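Local coordinates for Exo-beta-1,3-glucanase (Streptomyces sp. SirexAA-E, PDB 4PEY), which hydrolyses laminarin and laminarioligosaccharides as an exo-beta-1,3-glucanase of glycoside hydrolase family 55, releasing glucose and laminaribiose, at residues Leu82-Asp96 and Asn114-Val128. The protein carries 1 engineered substitution. Residues are numbered along the deposited sequence; the frame is centred on the assembly and turned at random. Where two conformers were deposited one is given.
Sequences LNPDDTTFNGDVTVD and NLALNPVNGTNRWAV. With BGC (beta-D-glucopyranose), chain C; BGC (beta-D-glucopyranose), chain B; BGC (beta-D-glucopyranose), chain D.
N124 reaches across to V93 with its amide and pairs with both backbone groups of that one residue: OD1 takes V93 N at 2.9 Å in the carbonyl plane, on a lone pair, and ND2 gives to V93 O at 2.8 Å. Asparagine, carrying acceptor and donor side by side, suits this place, where the axes of 92-94 and 123-125 are 6.0 Å apart; direct backbone bonding resumes at V95 N to R125 O. With an alanine here, V93 N and O would probably lose both of these partners. Upstream, 87-89 and 116-118 pair directly as parallel strands of successive beta-helix coils, F89 N meeting A116 O at 2.8 Å. Beneath them F89 and L117 lie side by side, pointing the same way, and L117 CD2 touches both F89 CB and V93 CG2; I77 of strand 75-79 packs against F89 and V93 as well. V95 sets CG2 obliquely against the W126 ring, 3.5 Å from CZ3. D92 turns its carboxylate beside its own backbone N (chi1 -63°), where OD1 receives V120 N on the syn side. At the glycan, R125 NE donates in plane to O2 of one glucose (2.9 Å), while D96 OD2 accepts from O2 of the other two. The D96 OD2 to R125 NE salt bridge is long (3.8 Å) and well out of the guanidinium plane, charge only, consistent with both atoms being given over to sugar hydroxyls, while A146 O and D148 N hold R125 NH2 and D96 OD1.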
ATOM      1  N   LEU A  82       6.474  16.310  15.782  1.00 17.95           N
ATOM      2  CA  LEU A  82       5.761  15.245  16.462  1.00 19.03           C
ATOM      3  C   LEU A  82       4.324  15.201  15.951  1.00 18.44           C
ATOM      4  O   LEU A  82       3.706  14.138  15.879  1.00 20.46           O
ATOM      5  CB  LEU A  82       5.798  15.450  17.976  1.00 22.03           C
ATOM      6  CG  LEU A  82       5.176  14.343  18.822  1.00 26.95           C
ATOM      7  CD1 LEU A  82       5.866  13.003  18.576  1.00 27.82           C
ATOM      8  CD2 LEU A  82       5.245  14.729  20.284  1.00 28.31           C
ATOM      9  N   ASN A  83       3.809  16.371  15.580  1.00 18.68           N
ATOM     10  CA  ASN A  83       2.448  16.508  15.082  1.00 19.10           C
ATOM     11  C   ASN A  83       2.430  17.159  13.693  1.00 16.73           C
ATOM     12  O   ASN A  83       3.333  17.928  13.352  1.00 16.30           O
ATOM     13  CB  ASN A  83       1.614  17.321  16.079  1.00 21.45           C
ATOM     14  CG  ASN A  83       1.368  16.571  17.379  1.00 26.44           C
ATOM     15  OD1 ASN A  83       1.846  16.967  18.448  1.00 31.45           O
ATOM     16  ND2 ASN A  83       0.622  15.476  17.292  1.00 25.93           N
ATOM     17  N   PRO A  84       1.409  16.847  12.878  1.00 16.17           N
ATOM     18  CA  PRO A  84       1.397  17.365  11.500  1.00 15.76           C
ATOM     19  C   PRO A  84       1.433  18.900  11.417  1.00 15.47           C
ATOM     20  O   PRO A  84       2.121  19.450  10.557  1.00 15.32           O
ATOM     21  CB  PRO A  84       0.078  16.820  10.930  1.00 18.43           C
ATOM     22  CG  PRO A  84      -0.259  15.647  11.785  1.00 20.50           C
ATOM     23  CD  PRO A  84       0.273  15.945  13.148  1.00 16.77           C
ATOM     24  N   ASP A  85       0.718  19.587  12.301  1.00 14.71           N
ATOM     25  CA  ASP A  85       0.665  21.046  12.224  1.00 14.11           C
ATOM     26  C   ASP A  85       1.978  21.701  12.666  1.00 15.36           C
ATOM     27  O   ASP A  85       2.129  22.912  12.552  1.00 16.71           O
ATOM     28  CB  ASP A  85      -0.509  21.585  13.049  1.00 16.11           C
ATOM     29  CG  ASP A  85      -1.854  21.256  12.420  1.00 18.33           C
ATOM     30  OD1 ASP A  85      -2.134  21.763  11.309  1.00 16.60           O
ATOM     31  OD2 ASP A  85      -2.626  20.482  13.021  1.00 21.51           O
ATOM     32  N   ASP A  86       2.932  20.902  13.145  1.00 15.18           N
ATOM     33  CA  ASP A  86       4.256  21.433  13.472  1.00 14.85           C
ATOM     34  C   ASP A  86       5.024  21.821  12.215  1.00 15.08           C
ATOM     35  O   ASP A  86       5.951  22.628  12.274  1.00 16.15           O
ATOM     36  CB  ASP A  86       5.082  20.421  14.267  1.00 15.96           C
ATOM     37  CG  ASP A  86       4.500  20.130  15.631  1.00 18.60           C
ATOM     38  OD1 ASP A  86       3.695  20.942  16.132  1.00 21.20           O
ATOM     39  OD2 ASP A  86       4.866  19.088  16.210  1.00 19.57           O
ATOM     40  N   THR A  87       4.639  21.241  11.080  1.00 13.95           N
ATOM     41  CA  THR A  87       5.314  21.514   9.814  1.00 14.02           C
ATOM     42  C   THR A  87       4.272  21.907   8.784  1.00 12.69           C
ATOM     43  O   THR A  87       3.578  21.049   8.240  1.00 14.46           O
ATOM     44  CB  THR A  87       6.119  20.290   9.307  1.00 13.95           C
ATOM     45  OG1 THR A  87       6.885  19.745  10.391  1.00 13.82           O
ATOM     46  CG2 THR A  87       7.073  20.701   8.198  1.00 14.17           C
ATOM     47  N   THR A  88       4.164  23.208   8.527  1.00 13.87           N
ATOM     48  CA  THR A  88       3.075  23.734   7.721  1.00 14.40           C
ATOM     49  C   THR A  88       3.587  24.334   6.415  1.00 15.13           C
ATOM     50  O   THR A  88       4.529  25.129   6.410  1.00 15.28           O
ATOM     51  CB  THR A  88       2.280  24.807   8.500  1.00 15.62           C
ATOM     52  OG1 THR A  88       1.680  24.212   9.660  1.00 17.27           O
ATOM     53  CG2 THR A  88       1.179  25.407   7.628  1.00 17.54           C
ATOM     54  N   PHE A  89       2.965  23.930   5.312  1.00 14.80           N
ATOM     55  CA  PHE A  89       3.226  24.524   4.004  1.00 14.24           C
ATOM     56  C   PHE A  89       2.131  25.515   3.668  1.00 14.30           C
ATOM     57  O   PHE A  89       0.951  25.144   3.635  1.00 15.02           O
ATOM     58  CB  PHE A  89       3.249  23.482   2.872  1.00 14.61           C
ATOM     59  CG  PHE A  89       4.460  22.577   2.847  1.00 14.47           C
ATOM     60  CD1 PHE A  89       5.407  22.587   3.858  1.00 13.50           C
ATOM     61  CD2 PHE A  89       4.631  21.703   1.782  1.00 14.76           C
ATOM     62  CE1 PHE A  89       6.514  21.740   3.804  1.00 15.29           C
ATOM     63  CE2 PHE A  89       5.722  20.854   1.722  1.00 16.20           C
ATOM     64  CZ  PHE A  89       6.665  20.870   2.734  1.00 15.75           C
ATOM     65  N   ASN A  90       2.503  26.765   3.414  1.00 13.48           N
ATOM     66  CA  ASN A  90       1.620  27.652   2.685  1.00 13.38           C
ATOM     67  C   ASN A  90       1.899  27.375   1.223  1.00 14.61           C
ATOM     68  O   ASN A  90       2.835  27.913   0.624  1.00 16.44           O
ATOM     69  CB  ASN A  90       1.842  29.102   3.089  1.00 13.77           C
ATOM     70  CG  ASN A  90       1.384  29.356   4.500  1.00 16.17           C
ATOM     71  OD1 ASN A  90       0.297  28.913   4.890  1.00 15.05           O
ATOM     72  ND2 ASN A  90       2.220  30.011   5.293  1.00 16.88           N
ATOM     73  N   GLY A  91       1.109  26.454   0.684  1.00 14.91           N
ATOM     74  CA  GLY A  91       1.396  25.853  -0.600  1.00 13.55           C
ATOM     75  C   GLY A  91       0.897  24.425  -0.647  1.00 14.15           C
ATOM     76  O   GLY A  91      -0.000  24.057   0.111  1.00 14.02           O
ATOM     77  N   ASP A  92       1.497  23.618  -1.526  1.00 13.39           N
ATOM     78  CA  ASP A  92       0.904  22.356  -1.940  1.00 12.96           C
ATOM     79  C   ASP A  92       1.903  21.208  -1.964  1.00 13.60           C
ATOM     80  O   ASP A  92       3.111  21.413  -2.143  1.00 14.76           O
ATOM     81  CB  ASP A  92       0.291  22.486  -3.343  1.00 13.03           C
ATOM     82  CG  ASP A  92      -0.848  23.499  -3.411  1.00 15.02           C
ATOM     83  OD1 ASP A  92      -0.640  24.689  -3.071  1.00 15.91           O
ATOM     84  OD2 ASP A  92      -1.957  23.104  -3.831  1.00 15.85           O
ATOM     85  N   VAL A  93       1.381  20.000  -1.798  1.00 13.65           N
ATOM     86  CA  VAL A  93       2.110  18.783  -2.124  1.00 14.42           C
ATOM     87  C   VAL A  93       1.316  18.132  -3.256  1.00 13.50           C
ATOM     88  O   VAL A  93       0.248  17.552  -3.041  1.00 14.23           O
ATOM     89  CB  VAL A  93       2.260  17.846  -0.905  1.00 14.97           C
ATOM     90  CG1 VAL A  93       2.842  16.518  -1.324  1.00 15.78           C
ATOM     91  CG2 VAL A  93       3.153  18.495   0.149  1.00 15.80           C
ATOM     92  N   THR A  94       1.831  18.282  -4.471  1.00 13.64           N
ATOM     93  CA  THR A  94       1.065  18.016  -5.682  1.00 14.47           C
ATOM     94  C   THR A  94       1.483  16.758  -6.421  1.00 11.96           C
ATOM     95  O   THR A  94       2.669  16.562  -6.688  1.00 13.45           O
ATOM     96  CB  THR A  94       1.199  19.204  -6.655  1.00 14.84           C
ATOM     97  OG1 THR A  94       0.665  20.381  -6.035  1.00 16.29           O
ATOM     98  CG2 THR A  94       0.477  18.934  -7.986  1.00 15.72           C
ATOM     99  N   VAL A  95       0.511  15.913  -6.758  1.00 12.96           N
ATOM    100  CA  VAL A  95       0.712  14.918  -7.804  1.00 12.40           C
ATOM    101  C   VAL A  95      -0.332  15.132  -8.900  1.00 13.08           C
ATOM    102  O   VAL A  95      -1.539  15.192  -8.624  1.00 12.54           O
ATOM    103  CB  VAL A  95       0.631  13.469  -7.270  1.00 12.63           C
ATOM    104  CG1 VAL A  95       0.765  12.467  -8.410  1.00 13.73           C
ATOM    105  CG2 VAL A  95       1.716  13.211  -6.226  1.00 12.94           C
ATOM    106  N   ASP A  96       0.138  15.271 -10.138  1.00 14.72           N
ATOM    107  CA  ASP A  96      -0.743  15.409 -11.299  1.00 14.73           C
ATOM    108  C   ASP A  96      -0.224  14.448 -12.369  1.00 14.75           C
ATOM    109  O   ASP A  96       0.736  13.703 -12.129  1.00 14.77           O
ATOM    110  CB  ASP A  96      -0.791  16.863 -11.800  1.00 16.89           C
ATOM    111  CG  ASP A  96      -2.053  17.185 -12.621  1.00 20.34           C
ATOM    112  OD1 ASP A  96      -2.838  16.275 -12.976  1.00 19.81           O
ATOM    113  OD2 ASP A  96      -2.246  18.377 -12.942  1.00 23.50           O
ATOM    114  N   ASN A 114       2.754  13.544   7.544  1.00 10.84           N
ATOM    115  CA  ASN A 114       3.102  14.390   8.695  1.00 11.06           C
ATOM    116  C   ASN A 114       3.357  15.855   8.336  1.00 11.57           C
ATOM    117  O   ASN A 114       4.306  16.481   8.827  1.00 12.90           O
ATOM    118  CB  ASN A 114       4.323  13.796   9.424  1.00 12.36           C
ATOM    119  CG  ASN A 114       4.472  14.323  10.848  1.00 12.31           C
ATOM    120  OD1 ASN A 114       3.484  14.656  11.504  1.00 12.41           O
ATOM    121  ND2 ASN A 114       5.713  14.393  11.334  1.00 13.38           N
ATOM    122  N   LEU A 115       2.482  16.393   7.494  1.00 12.31           N
ATOM    123  CA  LEU A 115       2.517  17.798   7.097  1.00 10.90           C
ATOM    124  C   LEU A 115       1.137  18.420   7.206  1.00 12.34           C
ATOM    125  O   LEU A 115       0.123  17.734   7.020  1.00 13.27           O
ATOM    126  CB  LEU A 115       3.011  17.956   5.653  1.00 12.25           C
ATOM    127  CG  LEU A 115       4.449  17.568   5.325  1.00 12.50           C
ATOM    128  CD1 LEU A 115       4.605  17.365   3.834  1.00 16.02           C
ATOM    129  CD2 LEU A 115       5.401  18.645   5.815  1.00 13.88           C
ATOM    130  N   ALA A 116       1.102  19.723   7.477  1.00 12.71           N
ATOM    131  CA  ALA A 116      -0.124  20.503   7.318  1.00 12.57           C
ATOM    132  C   ALA A 116      -0.015  21.330   6.036  1.00 12.60           C
ATOM    133  O   ALA A 116       1.037  21.925   5.763  1.00 14.22           O
ATOM    134  CB  ALA A 116      -0.370  21.402   8.526  1.00 14.74           C
ATOM    135  N   LEU A 117      -1.081  21.336   5.237  1.00 13.13           N
ATOM    136  CA  LEU A 117      -1.079  22.030   3.949  1.00 11.91           C
ATOM    137  C   LEU A 117      -2.141  23.121   3.904  1.00 12.23           C
ATOM    138  O   LEU A 117      -3.298  22.897   4.280  1.00 13.34           O
ATOM    139  CB  LEU A 117      -1.323  21.053   2.797  1.00 12.66           C
ATOM    140  CG  LEU A 117      -0.428  19.822   2.733  1.00 13.53           C
ATOM    141  CD1 LEU A 117      -0.836  18.971   1.540  1.00 14.72           C
ATOM    142  CD2 LEU A 117       1.044  20.207   2.640  1.00 14.79           C
ATOM    143  N   ASN A 118      -1.726  24.295   3.443  1.00 13.60           N
ATOM    144  CA  ASN A 118      -2.611  25.429   3.192  1.00 14.59           C
ATOM    145  C   ASN A 118      -2.571  25.704   1.683  1.00 15.53           C
ATOM    146  O   ASN A 118      -1.822  26.574   1.231  1.00 15.53           O
ATOM    147  CB  ASN A 118      -2.154  26.652   4.007  1.00 12.78           C
ATOM    148  CG  ASN A 118      -3.096  27.839   3.885  1.00 13.58           C
ATOM    149  OD1 ASN A 118      -4.285  27.687   3.593  1.00 15.73           O
ATOM    150  ND2 ASN A 118      -2.565  29.036   4.129  1.00 13.66           N
ATOM    151  N   PRO A 119      -3.332  24.917   0.891  1.00 13.49           N
ATOM    152  CA  PRO A 119      -3.139  24.920  -0.573  1.00 13.66           C
ATOM    153  C   PRO A 119      -3.497  26.256  -1.227  1.00 14.01           C
ATOM    154  O   PRO A 119      -4.463  26.908  -0.808  1.00 15.46           O
ATOM    155  CB  PRO A 119      -4.062  23.793  -1.060  1.00 14.94           C
ATOM    156  CG  PRO A 119      -5.074  23.620   0.022  1.00 16.63           C
ATOM    157  CD  PRO A 119      -4.367  23.957   1.315  1.00 16.26           C
ATOM    158  N   VAL A 120      -2.741  26.636  -2.257  1.00 14.25           N
ATOM    159  CA  VAL A 120      -2.809  28.004  -2.774  0.58 15.73           C
ATOM    160  C   VAL A 120      -4.183  28.377  -3.363  1.00 18.41           C
ATOM    161  O   VAL A 120      -4.598  29.530  -3.260  1.00 24.06           O
ATOM    162  CB  VAL A 120      -1.690  28.264  -3.831  0.58 17.60           C
ATOM    163  CG1 VAL A 120      -1.954  27.511  -5.115  0.58 18.44           C
ATOM    164  CG2 VAL A 120      -1.551  29.753  -4.117  0.58 19.62           C
ATOM    165  N   ASN A 121      -4.903  27.427  -3.962  1.00 17.23           N
ATOM    166  CA  ASN A 121      -6.237  27.773  -4.476  1.00 16.62           C
ATOM    167  C   ASN A 121      -7.354  27.211  -3.604  1.00 16.14           C
ATOM    168  O   ASN A 121      -8.522  27.187  -4.006  1.00 18.46           O
ATOM    169  CB  ASN A 121      -6.414  27.327  -5.950  1.00 18.37           C
ATOM    170  CG  ASN A 121      -6.618  25.818  -6.127  1.00 21.02           C
ATOM    171  OD1 ASN A 121      -6.715  25.055  -5.171  1.00 18.66           O
ATOM    172  ND2 ASN A 121      -6.696  25.391  -7.386  1.00 24.02           N
ATOM    173  N   GLY A 122      -6.985  26.768  -2.406  1.00 16.34           N
ATOM    174  CA  GLY A 122      -7.944  26.203  -1.476  1.00 15.64           C
ATOM    175  C   GLY A 122      -8.061  24.690  -1.556  1.00 13.60           C
ATOM    176  O   GLY A 122      -8.700  24.069  -0.699  1.00 15.70           O
ATOM    177  N   THR A 123      -7.445  24.090  -2.576  1.00 12.76           N
ATOM    178  CA  THR A 123      -7.538  22.644  -2.782  1.00 14.19           C
ATOM    179  C   THR A 123      -6.193  22.048  -3.162  1.00 13.66           C
ATOM    180  O   THR A 123      -5.552  22.505  -4.106  1.00 16.37           O
ATOM    181  CB  THR A 123      -8.574  22.298  -3.880  1.00 15.81           C
ATOM    182  OG1 THR A 123      -9.859  22.807  -3.497  1.00 19.66           O
ATOM    183  CG2 THR A 123      -8.680  20.795  -4.077  1.00 14.84           C
ATOM    184  N   ASN A 124      -5.770  21.024  -2.424  1.00 11.94           N
ATOM    185  CA  ASN A 124      -4.551  20.296  -2.754  1.00 12.74           C
ATOM    186  C   ASN A 124      -4.869  19.155  -3.711  1.00 12.74           C
ATOM    187  O   ASN A 124      -5.853  18.452  -3.501  1.00 13.44           O
ATOM    188  CB  ASN A 124      -3.895  19.740  -1.484  1.00 11.82           C
ATOM    189  CG  ASN A 124      -2.477  19.282  -1.721  1.00 11.59           C
ATOM    190  OD1 ASN A 124      -1.551  20.092  -1.715  1.00 12.87           O
ATOM    191  ND2 ASN A 124      -2.295  17.979  -1.938  1.00 14.21           N
ATOM    192  N   ARG A 125      -4.047  18.952  -4.742  1.00 12.23           N
ATOM    193  CA  ARG A 125      -4.272  17.849  -5.677  0.52 13.20           C
ATOM    194  C   ARG A 125      -3.287  16.708  -5.448  1.00 11.66           C
ATOM    195  O   ARG A 125      -2.066  16.889  -5.569  1.00 12.82           O
ATOM    196  CB  ARG A 125      -4.171  18.318  -7.133  0.52 14.22           C
ATOM    197  CG  ARG A 125      -4.519  17.211  -8.132  0.52 15.05           C
ATOM    198  CD  ARG A 125      -4.093  17.550  -9.555  0.52 17.04           C
ATOM    199  NE  ARG A 125      -4.516  18.891  -9.948  0.52 18.96           N
ATOM    200  CZ  ARG A 125      -5.733  19.196 -10.384  0.52 20.75           C
ATOM    201  NH1 ARG A 125      -6.020  20.446 -10.722  0.52 21.83           N
ATOM    202  NH2 ARG A 125      -6.664  18.254 -10.479  0.52 21.32           N
ATOM    203  N   TRP A 126      -3.827  15.531  -5.127  1.00 12.38           N
ATOM    204  CA  TRP A 126      -3.036  14.310  -4.908  1.00 12.69           C
ATOM    205  C   TRP A 126      -3.575  13.229  -5.852  1.00 13.32           C
ATOM    206  O   TRP A 126      -4.292  12.312  -5.437  1.00 13.69           O
ATOM    207  CB  TRP A 126      -3.106  13.883  -3.431  1.00 14.11           C
ATOM    208  CG  TRP A 126      -2.245  12.708  -3.004  1.00 14.21           C
ATOM    209  CD1 TRP A 126      -2.677  11.448  -2.686  1.00 15.25           C
ATOM    210  CD2 TRP A 126      -0.820  12.700  -2.817  1.00 14.82           C
ATOM    211  NE1 TRP A 126      -1.615  10.657  -2.326  1.00 15.96           N
ATOM    212  CE2 TRP A 126      -0.462  11.397  -2.400  1.00 14.84           C
ATOM    213  CE3 TRP A 126       0.186  13.662  -2.967  1.00 14.51           C
ATOM    214  CZ2 TRP A 126       0.863  11.032  -2.131  1.00 15.75           C
ATOM    215  CZ3 TRP A 126       1.502  13.298  -2.693  1.00 15.08           C
ATOM    216  CH2 TRP A 126       1.826  11.990  -2.287  1.00 15.26           C
ATOM    217  N   ALA A 127      -3.252  13.363  -7.136  1.00 12.27           N
ATOM    218  CA  ALA A 127      -3.855  12.523  -8.170  1.00 13.23           C
ATOM    219  C   ALA A 127      -3.008  11.286  -8.433  1.00 13.20           C
ATOM    220  O   ALA A 127      -2.254  11.216  -9.409  1.00 13.92           O
ATOM    221  CB  ALA A 127      -4.054  13.322  -9.449  1.00 14.78           C
ATOM    222  N   VAL A 128      -3.150  10.306  -7.550  1.00 12.06           N
ATOM    223  CA  VAL A 128      -2.281   9.143  -7.538  1.00 11.23           C
ATOM    224  C   VAL A 128      -3.027   7.871  -7.881  1.00 12.27           C
ATOM    225  O   VAL A 128      -4.266   7.825  -7.828  1.00 12.46           O
ATOM    226  CB  VAL A 128      -1.626   8.969  -6.158  1.00 10.96           C
ATOM    227  CG1 VAL A 128      -0.763  10.187  -5.837  1.00 13.07           C
ATOM    228  CG2 VAL A 128      -2.694   8.770  -5.080  1.00 11.33           C
TER
HETATM  229  C2  BGC C   3      -1.710  21.778  -8.994  0.93 27.31           C
HETATM  230  C3  BGC C   3      -2.822  22.627  -8.389  0.93 26.38           C
HETATM  231  C4  BGC C   3      -2.257  23.868  -7.694  0.93 26.01           C
HETATM  232  C5  BGC C   3      -1.261  24.591  -8.595  0.93 29.62           C
HETATM  233  C6  BGC C   3      -0.545  25.712  -7.851  0.93 32.44           C
HETATM  234  C1  BGC C   3      -0.816  22.653  -9.862  0.93 29.29           C
HETATM  235  O2  BGC C   3      -2.260  20.722  -9.765  0.93 24.12           O
HETATM  236  O3  BGC C   3      -3.550  21.843  -7.477  0.93 23.98           O
HETATM  237  O4  BGC C   3      -3.309  24.753  -7.361  0.93 28.07           O
HETATM  238  O5  BGC C   3      -0.283  23.692  -9.070  0.93 27.17           O
HETATM  239  O6  BGC C   3       0.013  26.622  -8.773  0.93 34.15           O
HETATM  240  C2  BGC B   2       0.312  20.953 -12.433  0.83 26.41           C
HETATM  241  C3  BGC B   2       0.621  22.212 -11.639  0.83 25.05           C
HETATM  242  C4  BGC B   2       2.071  22.621 -11.867  0.83 27.47           C
HETATM  243  C5  BGC B   2       2.391  22.706 -13.357  0.83 28.19           C
HETATM  244  C6  BGC B   2       3.883  22.957 -13.559  0.83 31.90           C
HETATM  245  C1  BGC B   2       0.639  21.200 -13.902  0.83 28.91           C
HETATM  246  O2  BGC B   2      -1.046  20.597 -12.271  0.83 26.25           O
HETATM  247  O3  BGC B   2       0.411  21.960 -10.266  0.83 26.97           O
HETATM  248  O4  BGC B   2       2.320  23.865 -11.249  0.83 28.49           O
HETATM  249  O5  BGC B   2       2.013  21.515 -14.023  0.83 30.05           O
HETATM  250  O6  BGC B   2       4.162  23.065 -14.936  0.83 47.52           O
HETATM  251  C2  BGC D   1      -0.901  18.986 -16.335  1.00 21.32           C
HETATM  252  C3  BGC D   1       0.181  20.005 -16.003  1.00 21.32           C
HETATM  253  C4  BGC D   1       1.441  19.772 -16.835  1.00 21.32           C
HETATM  254  C5  BGC D   1       1.101  19.620 -18.315  1.00 21.32           C
HETATM  255  C6  BGC D   1       2.355  19.301 -19.140  1.00 21.32           C
HETATM  256  C1  BGC D   1      -1.113  18.838 -17.835  1.00 21.32           C
HETATM  257  O1  BGC D   1      -1.968  17.724 -18.033  1.00 21.32           O
HETATM  258  O2  BGC D   1      -2.108  19.377 -15.707  1.00 21.32           O
HETATM  259  O3  BGC D   1       0.470  19.897 -14.624  1.00 21.32           O
HETATM  260  O4  BGC D   1       2.329  20.859 -16.657  1.00 21.32           O
HETATM  261  O5  BGC D   1       0.124  18.609 -18.497  1.00 21.32           O
HETATM  262  O6  BGC D   1       3.013  18.150 -18.635  1.00 21.32           O
HETATM  263  O   HOH W   1       5.281  17.697  11.280  1.00 14.76           O
HETATM  264  O   HOH W   2      -2.043  20.937  -5.386  1.00 14.98           O
HETATM  265  O   HOH W   3      -3.826  24.676  -4.731  1.00 17.36           O